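PDB 4J6O: metallophosphoesterase from Clostridium thermocellum, which probably hydrolyses phosphate esters with the help of manganese, acting as the 2',3'-phosphatase component of the bacterial Pnkp-Hen1 RNA repair system. Local coordinates for residues A[26-30]-A[232-236]; A[30-34]-A[243-247]; A[66-70]-A[112-116]; A[74-78]-A[125-129]. One frame throughout, in Å; residues are numbered along the deposited sequence. Where two conformers were deposited one is given.

In the fold
Helix 24-33, near the N terminus, is met by two strands from the far end of the chain. Contact 1 brings it against strand 232-238 and closes a loop of about 200 residues; contact 2 adds strand 242-247, the next one in the chain and the neighbour in the same sheet. The two contacts share Leu30. Within both loops lie contacts 3 and 4, whose segments alternate along the chain. Contact 3 joins the loop after strand 59-62, close to the manganese site, to the start of helix 115-122; contact 4 joins helix 73-86 to the start of helix 127-138. Val67 packs on Leu77 between these two.

Contact 1: A[26-30]-A[232-236]; sequences ELKML and KLTAY
Leu30 and Leu233 make the main meeting point of a buried helix-on-sheet contact, in which helix 24-33 lies on strand 232-238 of a five-stranded mixed sheet. The protein has the alpha/beta fold of calcineurin-like phosphoesterases, and this helix follows strand 14-17, which neighbours strand 232-238 in the sheet. Over the residues in contact the helix and strand axes come within 9.1 Å and run 36° apart in the same general direction, with no polar bond between them.

Leu233 and Ala235, alternate residues of the strand, turn their side chains to the helix, whereas Thr234 between them points away and bonds through its hydroxyl to Thr225. Leu233 has CG anti to its backbone N (chi1 -172°), which carries CD2 to the helix surface beside Leu27. There Leu233 CD2 rests on Leu27 CA at 3.6 Å and also lies near the carbonyl oxygen of Glu26. The side chains of Leu30 and Leu233 cross at about a right angle, and one methyl of Leu30, CD2, does most of the touching. Both methyls of Leu30 also reach the CB of Ala235, so the small residue is met by the whole fork of the leucine.

Glu26 CB faces the strand, while the carboxylate bends off to Tyr252 OH and Leu249 N. Leu27 and Ala235 both touch Ile17 of the adjoining strand, which continues the apolar layer across the sheet. The tightest approach of the leucine pair is Leu30 CD2 to Leu233 CG, 3.6 Å.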
loop_
_atom_site.group_PDB
_atom_site.type_symbol
_atom_site.label_atom_id
_atom_site.label_comp_id
_atom_site.label_asym_id
_atom_site.label_seq_id
_atom_site.Cartn_x
_atom_site.Cartn_y
_atom_site.Cartn_z
ATOM N N GLU A 26 6.420 -0.271 -13.425
ATOM C CA GLU A 26 6.636 -1.562 -12.784
ATOM C C GLU A 26 5.294 -2.126 -12.348
ATOM O O GLU A 26 5.092 -3.322 -12.385
ATOM C CB GLU A 26 7.520 -1.452 -11.542
ATOM C CG GLU A 26 9.027 -1.204 -11.850
ATOM C CD GLU A 26 9.348 0.217 -12.218
ATOM O OE1 GLU A 26 8.491 1.124 -12.167
ATOM O OE2 GLU A 26 10.524 0.451 -12.584
ATOM N N LEU A 27 4.428 -1.252 -11.878
ATOM C CA LEU A 27 3.045 -1.671 -11.541
ATOM C C LEU A 27 2.330 -2.280 -12.754
ATOM O O LEU A 27 1.710 -3.330 -12.633
ATOM C CB LEU A 27 2.261 -0.483 -10.943
ATOM C CG LEU A 27 0.799 -0.826 -10.640
ATOM C CD1 LEU A 27 0.642 -2.038 -9.706
ATOM C CD2 LEU A 27 0.083 0.430 -10.071
ATOM N N LYS A 28 2.435 -1.618 -13.901
ATOM C CA LYS A 28 1.792 -2.127 -15.099
ATOM C C LYS A 28 2.391 -3.472 -15.466
ATOM O O LYS A 28 1.640 -4.415 -15.767
ATOM C CB LYS A 28 1.945 -1.125 -16.217
ATOM C CG LYS A 28 1.408 -1.594 -17.580
ATOM C CD LYS A 28 1.638 -0.552 -18.643
ATOM C CE LYS A 28 0.858 -0.906 -19.925
ATOM N NZ LYS A 28 1.556 -2.003 -20.611
ATOM N N MET A 29 3.733 -3.576 -15.431
ATOM C CA MET A 29 4.412 -4.847 -15.706
ATOM C C MET A 29 3.941 -5.961 -14.768
ATOM O O MET A 29 3.656 -7.084 -15.219
ATOM C CB MET A 29 5.952 -4.677 -15.635
ATOM C CG MET A 29 6.544 -3.889 -16.767
ATOM S SD MET A 29 8.263 -3.424 -16.377
ATOM C CE MET A 29 9.078 -4.995 -16.748
ATOM N N LEU A 30 3.816 -5.633 -13.467
ATOM C CA LEU A 30 3.480 -6.648 -12.495
ATOM C C LEU A 30 2.031 -7.119 -12.704
ATOM O O LEU A 30 1.714 -8.311 -12.651
ATOM C CB LEU A 30 3.692 -6.097 -11.059
ATOM C CG LEU A 30 3.292 -7.051 -9.957
ATOM C CD1 LEU A 30 4.062 -8.374 -10.017
ATOM C CD2 LEU A 30 3.649 -6.306 -8.646
ATOM N N LYS A 232 12.438 -4.154 -6.081
ATOM C CA LYS A 232 11.448 -4.792 -6.942
ATOM C C LYS A 232 10.076 -4.577 -6.352
ATOM O O LYS A 232 9.945 -4.275 -5.163
ATOM C CB LYS A 232 11.716 -6.258 -7.136
ATOM C CG LYS A 232 11.750 -7.113 -5.940
ATOM C CD LYS A 232 12.644 -8.377 -6.289
ATOM C CE LYS A 232 12.943 -9.172 -5.036
ATOM N NZ LYS A 232 13.471 -10.506 -5.479
ATOM N N LEU A 233 9.080 -4.703 -7.206
ATOM C CA LEU A 233 7.691 -4.589 -6.783
ATOM C C LEU A 233 7.160 -6.016 -6.708
ATOM O O LEU A 233 7.267 -6.779 -7.700
ATOM C CB LEU A 233 6.887 -3.796 -7.788
ATOM C CG LEU A 233 5.475 -3.457 -7.353
ATOM C CD1 LEU A 233 5.533 -2.500 -6.140
ATOM C CD2 LEU A 233 4.657 -2.789 -8.509
ATOM N N THR A 234 6.627 -6.363 -5.538
ATOM C CA THR A 234 6.186 -7.720 -5.251
ATOM C C THR A 234 4.665 -7.825 -5.133
ATOM O O THR A 234 4.007 -6.957 -4.457
ATOM C CB THR A 234 6.853 -8.228 -3.939
ATOM O OG1 THR A 234 8.256 -8.345 -4.183
ATOM C CG2 THR A 234 6.264 -9.571 -3.528
ATOM N N ALA A 235 4.121 -8.915 -5.688
ATOM C CA ALA A 235 2.735 -9.308 -5.381
ATOM C C ALA A 235 2.759 -10.634 -4.673
ATOM O O ALA A 235 3.584 -11.502 -5.002
ATOM C CB ALA A 235 1.882 -9.477 -6.673
ATOM N N TYR A 236 1.846 -10.812 -3.733
ATOM C CA TYR A 236 1.658 -12.072 -3.042
ATOM C C TYR A 236 0.313 -12.617 -3.479
ATOM O O TYR A 236 -0.733 -11.947 -3.335
ATOM C CB TYR A 236 1.710 -11.825 -1.506
ATOM C CG TYR A 236 1.566 -13.068 -0.641
ATOM C CD1 TYR A 236 0.297 -13.594 -0.344
ATOM C CD2 TYR A 236 2.665 -13.654 -0.057
ATOM C CE1 TYR A 236 0.183 -14.730 0.474
ATOM C CE2 TYR A 236 2.557 -14.762 0.770
ATOM C CZ TYR A 236 1.323 -15.278 1.028
ATOM O OH TYR A 236 1.253 -16.351 1.877
#

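Contact 2: A[30-34]-A[243-247]; sequences LLEKL and IVDVK
Lys33 reaches from the last turn of helix 24-33 across Val244 to the backbone of Asp245, on the outermost strand of the five-stranded sheet. Its CB points to the strand, and from there the chain runs extended. CG lies 4.0 Å from Val244 CG1, and CD and CE continue past the same methyl, the two side chains running antiparallel as they pass. CE also comes near the carbonyl oxygen of Asp245. At the tip, NZ donates to Asp245 O over 2.8 Å, and with a C=O...N angle of 165° the ammonium sits almost straight beyond the oxygen. A water that accepts a bond from Asp245 N receives a second, weak one from NZ, so the ammonium is bonded directly to the carbonyl of this residue and linked weakly, through the water, to its N-H.

Beneath this polar reach the contact is apolar. Val244 CB takes Leu34 CD2 at 3.8 Å, while Leu30 CD1 meets Val244 CG1 at 3.9 Å. In the conformer given, Val246 CG2 lies 3.6 Å from Leu30 CA.

Val244 and Val246 pair by backbone hydrogen bonds with Ala235 and Leu233 of strand 232-238, and Leu34 also packs on Ala235. The end of helix 24-33 thus lies over the sheet edge, spanning strand 242-247 and its inner neighbour, with Lys33 along the exposed margin.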
loop_
_atom_site.group_PDB
_atom_site.type_symbol
_atom_site.label_atom_id
_atom_site.label_comp_id
_atom_site.label_asym_id
_atom_site.label_seq_id
_atom_site.Cartn_x
_atom_site.Cartn_y
_atom_site.Cartn_z
ATOM N N LEU A 30 3.816 -5.633 -13.467
ATOM C CA LEU A 30 3.480 -6.648 -12.495
ATOM C C LEU A 30 2.031 -7.119 -12.704
ATOM O O LEU A 30 1.714 -8.311 -12.651
ATOM C CB LEU A 30 3.692 -6.097 -11.059
ATOM C CG LEU A 30 3.292 -7.051 -9.957
ATOM C CD1 LEU A 30 4.062 -8.374 -10.017
ATOM C CD2 LEU A 30 3.649 -6.306 -8.646
ATOM N N LEU A 31 1.124 -6.173 -12.887
ATOM C CA LEU A 31 -0.279 -6.552 -13.144
ATOM C C LEU A 31 -0.382 -7.427 -14.392
ATOM O O LEU A 31 -1.095 -8.447 -14.399
ATOM C CB LEU A 31 -1.137 -5.293 -13.264
ATOM C CG LEU A 31 -1.422 -4.486 -11.964
ATOM C CD1 LEU A 31 -2.045 -3.130 -12.234
ATOM C CD2 LEU A 31 -2.266 -5.291 -10.978
ATOM N N GLU A 32 0.339 -7.050 -15.441
ATOM C CA GLU A 32 0.244 -7.828 -16.691
ATOM C C GLU A 32 0.802 -9.219 -16.478
ATOM O O GLU A 32 0.250 -10.220 -16.967
ATOM C CB GLU A 32 0.909 -7.079 -17.843
ATOM C CG GLU A 32 0.087 -5.862 -18.214
ATOM C CD GLU A 32 0.697 -4.951 -19.249
ATOM O OE1 GLU A 32 1.931 -4.882 -19.378
ATOM O OE2 GLU A 32 -0.083 -4.280 -19.923
ATOM N N LYS A 33 1.885 -9.301 -15.710
ATOM C CA LYS A 33 2.492 -10.596 -15.429
ATOM C C LYS A 33 1.539 -11.466 -14.629
ATOM O O LYS A 33 1.544 -12.686 -14.756
ATOM C CB LYS A 33 3.778 -10.365 -14.638
ATOM C CG LYS A 33 4.602 -11.587 -14.364
ATOM C CD LYS A 33 5.941 -11.109 -13.754
ATOM C CE LYS A 33 6.876 -12.232 -13.387
ATOM N NZ LYS A 33 8.236 -11.708 -13.170
ATOM N N LEU A 34 0.703 -10.835 -13.821
ATOM C CA LEU A 34 -0.297 -11.573 -13.043
ATOM C C LEU A 34 -1.546 -11.930 -13.832
ATOM O O LEU A 34 -2.499 -12.468 -13.267
ATOM C CB LEU A 34 -0.704 -10.779 -11.794
ATOM C CG LEU A 34 0.410 -10.544 -10.764
ATOM C CD1 LEU A 34 0.058 -9.309 -9.890
ATOM C CD2 LEU A 34 0.700 -11.766 -9.893
ATOM N N ILE A 243 4.905 -15.874 -4.503
ATOM C CA ILE A 243 5.535 -14.579 -4.732
ATOM C C ILE A 243 5.762 -14.357 -6.234
ATOM O O ILE A 243 6.339 -15.220 -6.916
ATOM C CB ILE A 243 6.858 -14.495 -4.012
ATOM C CG1 ILE A 243 6.686 -14.700 -2.509
ATOM C CG2 ILE A 243 7.545 -13.163 -4.286
ATOM C CD1 ILE A 243 5.602 -13.884 -1.913
ATOM N N VAL A 244 5.303 -13.217 -6.749
ATOM C CA VAL A 244 5.553 -12.779 -8.136
ATOM C C VAL A 244 6.134 -11.379 -8.064
ATOM O O VAL A 244 5.644 -10.560 -7.289
ATOM C CB VAL A 244 4.276 -12.742 -8.977
ATOM C CG1 VAL A 244 4.539 -12.199 -10.394
ATOM C CG2 VAL A 244 3.673 -14.176 -9.053
ATOM N N ASP A 245 7.189 -11.108 -8.803
ATOM C CA ASP A 245 7.800 -9.768 -8.705
ATOM C C ASP A 245 8.329 -9.249 -10.027
ATOM O O ASP A 245 8.521 -10.000 -10.981
ATOM C CB ASP A 245 8.836 -9.698 -7.570
ATOM C CG ASP A 245 9.980 -10.693 -7.720
ATOM O OD1 ASP A 245 10.498 -10.830 -8.849
ATOM O OD2 ASP A 245 10.394 -11.290 -6.691
ATOM N N VAL A 246 8.476 -7.926 -10.093
ATOM C CA VAL A 246 9.084 -7.269 -11.244
ATOM C C VAL A 246 10.223 -6.401 -10.729
ATOM O O VAL A 246 10.046 -5.594 -9.823
ATOM C CB VAL A 246 8.109 -6.339 -11.941
ATOM C CG1 VAL A 246 8.822 -5.479 -12.952
ATOM C CG2 VAL A 246 6.994 -7.162 -12.636
ATOM N N LYS A 247 11.385 -6.536 -11.327
ATOM C CA LYS A 247 12.525 -5.720 -10.917
ATOM C C LYS A 247 12.320 -4.272 -11.340
ATOM O O LYS A 247 11.793 -3.981 -12.402
ATOM C CB LYS A 247 13.808 -6.254 -11.595
ATOM C CG LYS A 247 15.087 -5.798 -10.922
ATOM C CD LYS A 247 15.237 -6.470 -9.562
ATOM C CE LYS A 247 16.498 -6.008 -8.871
ATOM N NZ LYS A 247 16.427 -4.548 -8.714
HETATM O O HOH W 1 8.170 -13.428 -10.454
#

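Contact 3: A[66-70]-A[112-116]; sequences LVDRG and THGLD
Arg69 and Asp68 press against the type I' beta turn from Thr112 to Leu115, where Gly114 is the N-cap residue of helix 115-122. Arg69 N donates to Gly114 O at 3.2 Å; the bond is fairly straight at the hydrogen (158°) but meets the oxygen well to one side and tilted from the carbonyl plane. The same oxygen receives a CA-H contact from Asp68, 3.4 Å from its CA. Beyond them the extended Arg69 chain runs beside His113, pointing the same way, and His113 O lies over one face of the guanidinium, 3.6 Å above its plane. Gly114, at a positive phi of 97°, brings its CA to 3.8 Å from Arg69 CG.

The carboxylate of Asp68 rests on the first residue of the helix, OD1 being 3.3 Å from Leu115 CA. It is positioned by Thr118 OG1, which bonds OD1, and by His96 ND1, which bonds OD2, consistent with the Asp-His pair of related phosphatases. Arg69 also touches His21, a manganese ligand, and its NH2 bonds a citrate probably from the crystallisation liquor. The turn thus backs the loop that carries metal ligand Asp65, whose sequence GDLVDRG, ending at Gly70, is the GDxVDRG signature of calcineurin-like phosphoesterases.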
loop_
_atom_site.group_PDB
_atom_site.type_symbol
_atom_site.label_atom_id
_atom_site.label_comp_id
_atom_site.label_asym_id
_atom_site.label_seq_id
_atom_site.Cartn_x
_atom_site.Cartn_y
_atom_site.Cartn_z
ATOM N N LEU A 66 1.051 4.605 -2.284
ATOM C CA LEU A 66 0.941 4.821 -3.758
ATOM C C LEU A 66 1.735 6.027 -4.214
ATOM O O LEU A 66 2.228 6.056 -5.354
ATOM C CB LEU A 66 -0.551 5.049 -4.122
ATOM C CG LEU A 66 -1.527 4.013 -3.619
ATOM C CD1 LEU A 66 -2.928 4.473 -4.117
ATOM C CD2 LEU A 66 -1.191 2.612 -4.133
ATOM N N VAL A 67 1.881 7.016 -3.310
ATOM C CA VAL A 67 2.447 8.295 -3.692
ATOM C C VAL A 67 3.841 8.497 -3.130
ATOM O O VAL A 67 4.325 7.673 -2.376
ATOM C CB VAL A 67 1.502 9.440 -3.214
ATOM C CG1 VAL A 67 0.063 9.226 -3.763
ATOM C CG2 VAL A 67 1.433 9.476 -1.690
ATOM N N ASP A 68 4.506 9.564 -3.599
ATOM C CA ASP A 68 5.859 9.980 -3.189
ATOM C C ASP A 68 6.971 9.240 -3.899
ATOM O O ASP A 68 6.802 8.072 -4.273
ATOM C CB ASP A 68 6.035 9.880 -1.669
ATOM C CG ASP A 68 5.190 10.933 -0.910
ATOM O OD1 ASP A 68 4.446 11.699 -1.549
ATOM O OD2 ASP A 68 5.261 10.929 0.328
ATOM N N ARG A 69 8.067 9.960 -4.159
ATOM C CA ARG A 69 9.370 9.434 -4.589
ATOM C C ARG A 69 9.477 9.144 -6.063
ATOM O O ARG A 69 10.384 9.628 -6.740
ATOM C CB ARG A 69 9.818 8.190 -3.840
ATOM C CG ARG A 69 10.066 8.436 -2.340
ATOM C CD ARG A 69 10.615 7.195 -1.680
ATOM N NE ARG A 69 10.959 7.428 -0.261
ATOM C CZ ARG A 69 10.294 6.902 0.761
ATOM N NH1 ARG A 69 9.207 6.148 0.561
ATOM N NH2 ARG A 69 10.687 7.152 2.018
ATOM N N GLY A 70 8.555 8.329 -6.558
ATOM C CA GLY A 70 8.697 7.846 -7.932
ATOM C C GLY A 70 8.241 8.770 -9.047
ATOM O O GLY A 70 7.697 9.849 -8.806
ATOM N N THR A 112 8.967 16.088 2.799
ATOM C CA THR A 112 10.062 15.153 2.960
ATOM C C THR A 112 9.715 13.799 2.355
ATOM O O THR A 112 8.537 13.486 2.090
ATOM C CB THR A 112 10.336 14.905 4.457
ATOM O OG1 THR A 112 9.109 14.591 5.109
ATOM C CG2 THR A 112 10.919 16.187 5.106
ATOM N N HIS A 113 10.778 13.012 2.210
ATOM C CA HIS A 113 10.658 11.611 1.818
ATOM C C HIS A 113 9.876 11.465 0.548
ATOM O O HIS A 113 9.105 10.492 0.423
ATOM C CB HIS A 113 9.987 10.814 2.915
ATOM C CG HIS A 113 10.757 10.817 4.196
ATOM N ND1 HIS A 113 10.252 11.337 5.365
ATOM C CD2 HIS A 113 12.007 10.385 4.485
ATOM C CE1 HIS A 113 11.147 11.203 6.326
ATOM N NE2 HIS A 113 12.223 10.635 5.820
ATOM N N GLY A 114 10.093 12.368 -0.409
ATOM C CA GLY A 114 9.442 12.181 -1.708
ATOM C C GLY A 114 8.154 12.936 -1.942
ATOM O O GLY A 114 7.602 12.882 -3.046
ATOM N N LEU A 115 7.644 13.612 -0.912
ATOM C CA LEU A 115 6.384 14.331 -1.071
ATOM C C LEU A 115 6.508 15.450 -2.100
ATOM O O LEU A 115 5.549 15.780 -2.808
ATOM C CB LEU A 115 5.861 14.871 0.284
ATOM C CG LEU A 115 4.593 15.745 0.242
ATOM C CD1 LEU A 115 3.382 15.033 -0.352
ATOM C CD2 LEU A 115 4.283 16.133 1.669
ATOM N N ASP A 116 7.696 16.019 -2.205
ATOM C CA ASP A 116 7.930 17.056 -3.200
ATOM C C ASP A 116 7.592 16.510 -4.590
ATOM O O ASP A 116 7.004 17.219 -5.401
ATOM C CB ASP A 116 9.373 17.564 -3.171
ATOM C CG ASP A 116 10.379 16.495 -3.621
ATOM O OD1 ASP A 116 10.336 15.379 -3.075
ATOM O OD2 ASP A 116 11.207 16.785 -4.516
HETATM O O HOH W 2 6.441 12.266 3.300
#

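Contact 4: A[74-78]-A[125-129]; sequences TEVLK and EPQEF
Lys78 and Glu125 approach from opposite directions and join in a salt bridge between helix 73-86 and the residues that lead into helix 127-138. Lys78 has CG beside its backbone N (chi1 -69°) and is extended from there on, which lays its methylenes across the ring of Phe129 before NZ reaches the acid. CG is 3.5 Å from Phe129 CE1, and CE stands over one face of the ring, 4.2 Å from its centroid, in a CH-pi contact. The cation itself is too far from the ring for more than a weak attraction.

Glu125 is bent at chi2, which brings its carboxylate to Thr74 and Lys78 of helix 73-86. NZ meets OE1 on the syn side, 3.2 Å away and 32° out of the carboxylate plane; its second bond, to OE2, is weak. Helix 73-86 is the beta-alpha-beta crossover between parallel neighbours 59-62 and 89-91 of the five-stranded sheet; helix 127-138 packs outside it with helix 115-122, whose Leu122 touches Thr74 and Phe129.

Thr74 holds OG1 between its backbone N and carbonyl carbon (chi1 63°), from where the hydroxyl donates a weak bond to Glu125 OE1. Its methyl CG2 packs on Glu125 CG at 3.8 Å. In the conformer given, Glu75 OE2 makes a weak salt bridge to NZ, while its OE1 bonds Tyr50 OH. At the edge of the Phe129 ring, near its plane, Leu77 CB lies 4.1 Å from CZ.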
loop_
_atom_site.group_PDB
_atom_site.type_symbol
_atom_site.label_atom_id
_atom_site.label_comp_id
_atom_site.label_asym_id
_atom_site.label_seq_id
_atom_site.Cartn_x
_atom_site.Cartn_y
_atom_site.Cartn_z
ATOM N N THR A 74 0.892 10.338 -10.497
ATOM C CA THR A 74 -0.511 10.557 -10.856
ATOM C C THR A 74 -1.087 9.412 -11.706
ATOM O O THR A 74 -2.238 9.103 -11.580
ATOM C CB THR A 74 -0.790 11.907 -11.573
ATOM O OG1 THR A 74 -0.101 11.936 -12.820
ATOM C CG2 THR A 74 -0.327 13.073 -10.717
ATOM N N GLU A 75 -0.234 8.762 -12.500
ATOM C CA GLU A 75 -0.678 7.612 -13.277
ATOM C C GLU A 75 -0.988 6.451 -12.341
ATOM O O GLU A 75 -2.002 5.768 -12.539
ATOM C CB GLU A 75 0.353 7.192 -14.323
ATOM C CG GLU A 75 0.532 8.208 -15.457
ATOM C CD GLU A 75 -0.788 8.770 -15.987
ATOM O OE1 GLU A 75 -1.639 7.979 -16.459
ATOM O OE2 GLU A 75 -0.971 10.011 -15.916
ATOM N N VAL A 76 -0.125 6.231 -11.334
ATOM C CA VAL A 76 -0.441 5.225 -10.329
ATOM C C VAL A 76 -1.802 5.532 -9.686
ATOM O O VAL A 76 -2.637 4.663 -9.500
ATOM C CB VAL A 76 0.634 5.152 -9.211
ATOM C CG1 VAL A 76 0.187 4.251 -8.071
ATOM C CG2 VAL A 76 1.964 4.619 -9.796
ATOM N N LEU A 77 -2.010 6.791 -9.320
ATOM C CA LEU A 77 -3.257 7.144 -8.661
ATOM C C LEU A 77 -4.451 6.889 -9.567
ATOM O O LEU A 77 -5.475 6.316 -9.142
ATOM C CB LEU A 77 -3.230 8.621 -8.254
ATOM C CG LEU A 77 -2.474 8.854 -6.955
ATOM C CD1 LEU A 77 -2.180 10.344 -6.841
ATOM C CD2 LEU A 77 -3.279 8.373 -5.776
ATOM N N LYS A 78 -4.331 7.295 -10.817
ATOM C CA LYS A 78 -5.470 7.100 -11.730
ATOM C C LYS A 78 -5.786 5.619 -11.889
ATOM O O LYS A 78 -6.937 5.215 -11.944
ATOM C CB LYS A 78 -5.145 7.707 -13.095
ATOM C CG LYS A 78 -5.074 9.212 -13.060
ATOM C CD LYS A 78 -4.525 9.782 -14.336
ATOM C CE LYS A 78 -4.180 11.238 -14.147
ATOM N NZ LYS A 78 -3.857 11.806 -15.440
ATOM N N GLU A 125 -2.024 18.448 -12.923
ATOM C CA GLU A 125 -3.357 17.874 -13.131
ATOM C C GLU A 125 -4.400 18.913 -12.801
ATOM O O GLU A 125 -4.112 19.838 -12.046
ATOM C CB GLU A 125 -3.572 16.678 -12.200
ATOM C CG GLU A 125 -2.626 15.513 -12.437
ATOM C CD GLU A 125 -2.972 14.765 -13.711
ATOM O OE1 GLU A 125 -2.065 14.133 -14.292
ATOM O OE2 GLU A 125 -4.148 14.816 -14.130
ATOM N N PRO A 126 -5.619 18.760 -13.354
ATOM C CA PRO A 126 -6.737 19.649 -13.020
ATOM C C PRO A 126 -7.213 19.478 -11.590
ATOM O O PRO A 126 -6.765 18.586 -10.881
ATOM C CB PRO A 126 -7.840 19.218 -13.997
ATOM C CG PRO A 126 -7.480 17.867 -14.406
ATOM C CD PRO A 126 -5.989 17.800 -14.404
ATOM N N GLN A 127 -8.143 20.328 -11.184
ATOM C CA GLN A 127 -8.546 20.422 -9.791
ATOM C C GLN A 127 -9.543 19.358 -9.409
ATOM O O GLN A 127 -9.510 18.846 -8.292
ATOM C CB GLN A 127 -9.175 21.782 -9.537
ATOM C CG GLN A 127 -9.606 21.981 -8.108
ATOM C CD GLN A 127 -8.438 21.903 -7.150
ATOM O OE1 GLN A 127 -7.342 22.381 -7.452
ATOM N NE2 GLN A 127 -8.662 21.298 -5.990
ATOM N N GLU A 128 -10.452 19.045 -10.327
ATOM C CA GLU A 128 -11.423 17.987 -10.078
ATOM C C GLU A 128 -10.720 16.640 -9.817
ATOM O O GLU A 128 -11.207 15.838 -9.031
ATOM C CB GLU A 128 -12.456 17.866 -11.208
ATOM C CG GLU A 128 -11.890 17.472 -12.573
ATOM C CD GLU A 128 -11.575 18.676 -13.469
ATOM O OE1 GLU A 128 -11.517 18.493 -14.708
ATOM O OE2 GLU A 128 -11.381 19.796 -12.943
ATOM N N PHE A 129 -9.581 16.402 -10.464
ATOM C CA PHE A 129 -8.804 15.200 -10.167
ATOM C C PHE A 129 -8.185 15.275 -8.785
ATOM O O PHE A 129 -8.106 14.282 -8.072
ATOM C CB PHE A 129 -7.695 14.956 -11.182
ATOM C CG PHE A 129 -6.861 13.738 -10.876
ATOM C CD1 PHE A 129 -7.407 12.474 -10.979
ATOM C CD2 PHE A 129 -5.521 13.864 -10.497
ATOM C CE1 PHE A 129 -6.633 11.333 -10.700
ATOM C CE2 PHE A 129 -4.741 12.728 -10.216
ATOM C CZ PHE A 129 -5.298 11.471 -10.314
#